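Long-range contact in amidase (Bacillus anthracis, PDB 5EWQ), which probably hydrolyses carboxamides to the carboxylate and ammonia: residues 179-184 with 198-203. Numbering follows the deposited sequence.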
# COMPACT_ATOMS: atom_id res chain seq x y z
N MSE A 179 -14.83 -10.03 -9.43
CA MSE A 179 -14.68 -8.61 -9.14
C MSE A 179 -13.33 -8.09 -9.63
O MSE A 179 -12.29 -8.63 -9.27
CB MSE A 179 -14.83 -8.35 -7.64
CG MSE A 179 -14.88 -6.87 -7.28
SE MSE A 179 -14.81 -6.57 -5.35
CE MSE A 179 -12.97 -7.14 -5.04
N PRO A 180 -13.36 -7.02 -10.44
CA PRO A 180 -12.13 -6.39 -10.93
C PRO A 180 -11.35 -5.72 -9.81
O PRO A 180 -11.95 -5.21 -8.86
CB PRO A 180 -12.65 -5.35 -11.94
CG PRO A 180 -14.03 -5.04 -11.47
CD PRO A 180 -14.57 -6.33 -10.93
N SER A 181 -10.03 -5.73 -9.92
CA SER A 181 -9.18 -5.11 -8.92
C SER A 181 -9.37 -3.59 -8.92
O SER A 181 -9.54 -2.98 -9.97
CB SER A 181 -7.71 -5.46 -9.17
OG SER A 181 -7.30 -5.04 -10.46
N GLY A 182 -9.34 -3.00 -7.73
CA GLY A 182 -9.51 -1.56 -7.60
C GLY A 182 -10.96 -1.15 -7.45
O GLY A 182 -11.26 0.03 -7.27
N TYR A 183 -11.87 -2.12 -7.53
CA TYR A 183 -13.29 -1.83 -7.37
C TYR A 183 -13.74 -1.96 -5.92
O TYR A 183 -13.32 -2.87 -5.21
CB TYR A 183 -14.14 -2.74 -8.26
CG TYR A 183 -15.62 -2.54 -8.07
CD1 TYR A 183 -16.29 -1.50 -8.71
CD2 TYR A 183 -16.36 -3.37 -7.23
CE1 TYR A 183 -17.65 -1.31 -8.53
CE2 TYR A 183 -17.72 -3.18 -7.05
CZ TYR A 183 -18.36 -2.15 -7.70
OH TYR A 183 -19.71 -1.96 -7.52
N SER A 184 -14.60 -1.04 -5.50
CA SER A 184 -15.20 -1.10 -4.17
C SER A 184 -16.64 -0.62 -4.24
O SER A 184 -16.96 0.31 -4.98
CB SER A 184 -14.41 -0.24 -3.18
OG SER A 184 -14.63 1.14 -3.41
N MSE A 198 -7.64 0.70 -19.92
CA MSE A 198 -6.62 -0.04 -20.66
C MSE A 198 -5.76 -0.90 -19.74
O MSE A 198 -5.56 -2.08 -19.99
CB MSE A 198 -5.73 0.92 -21.45
CG MSE A 198 -4.87 0.26 -22.51
SE MSE A 198 -3.52 1.46 -23.23
CE MSE A 198 -4.61 3.07 -23.41
N PHE A 199 -5.26 -0.29 -18.67
CA PHE A 199 -4.42 -0.99 -17.71
C PHE A 199 -5.15 -1.20 -16.39
O PHE A 199 -5.75 -0.27 -15.85
CB PHE A 199 -3.12 -0.22 -17.46
CG PHE A 199 -2.31 0.03 -18.71
CD1 PHE A 199 -2.30 -0.89 -19.74
CD2 PHE A 199 -1.57 1.19 -18.84
CE1 PHE A 199 -1.56 -0.66 -20.89
CE2 PHE A 199 -0.83 1.43 -19.98
CZ PHE A 199 -0.83 0.50 -21.01
N ASP A 200 -5.10 -2.42 -15.87
CA ASP A 200 -5.65 -2.71 -14.55
C ASP A 200 -4.85 -1.97 -13.48
O ASP A 200 -3.72 -1.55 -13.72
CB ASP A 200 -5.66 -4.21 -14.27
CG ASP A 200 -7.02 -4.84 -14.50
OD1 ASP A 200 -7.86 -4.79 -13.58
OD2 ASP A 200 -7.24 -5.39 -15.60
N THR A 201 -5.44 -1.81 -12.31
CA THR A 201 -4.77 -1.13 -11.20
C THR A 201 -4.10 -2.12 -10.27
O THR A 201 -3.26 -1.74 -9.45
CB THR A 201 -5.75 -0.28 -10.38
OG1 THR A 201 -6.77 -1.13 -9.83
CG2 THR A 201 -6.40 0.77 -11.25
N SER A 202 -4.48 -3.39 -10.41
CA SER A 202 -4.12 -4.45 -9.46
C SER A 202 -4.68 -4.11 -8.08
O SER A 202 -5.35 -3.09 -7.90
CB SER A 202 -2.61 -4.66 -9.40
OG SER A 202 -2.28 -5.65 -8.44
N GLY A 203 -4.41 -4.96 -7.10
CA GLY A 203 -4.96 -4.76 -5.77
C GLY A 203 -4.15 -5.41 -4.67
O GLY A 203 -3.14 -6.06 -4.94
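S181 meets D200 through its hydroxyl: OG of S181 donates a weak hydrogen bond to OD1 of D200 over 3.2 Å. With chi1 at 58°, OG sits between the serine's own backbone N and carbonyl carbon, which also brings it to 3.3 Å from the backbone N of S202. The CB of S181 lies against the peptide beyond, 3.5 Å from the carbonyl C of S202, and the two CA atoms, of S181 and S202, are 5.1 Å apart. S181 is the second residue of a type II beta turn running from P180 to Y183, and G182, with its positive phi of 89°, fills the third place. The turn runs into the short strand 183-184, Y183 belonging to both, while T201 to G203 open the Gly/Ser-rich run characteristic of the amidase signature family, which continues into helix 206-213. On the glycine side of the turn, OG1 of T201 approaches CA of G182 at 3.6 Å. The same OG1 donates to O of S202 over 3.1 Å, reaching a lone pair in the carbonyl plane at a C=O...donor angle of 133°, a bond that ties the threonine hydroxyl to its own loop. Backbone carbonyls are held from outside: S181 O by NE2 of Q189, T201 O by NE2 of Q236.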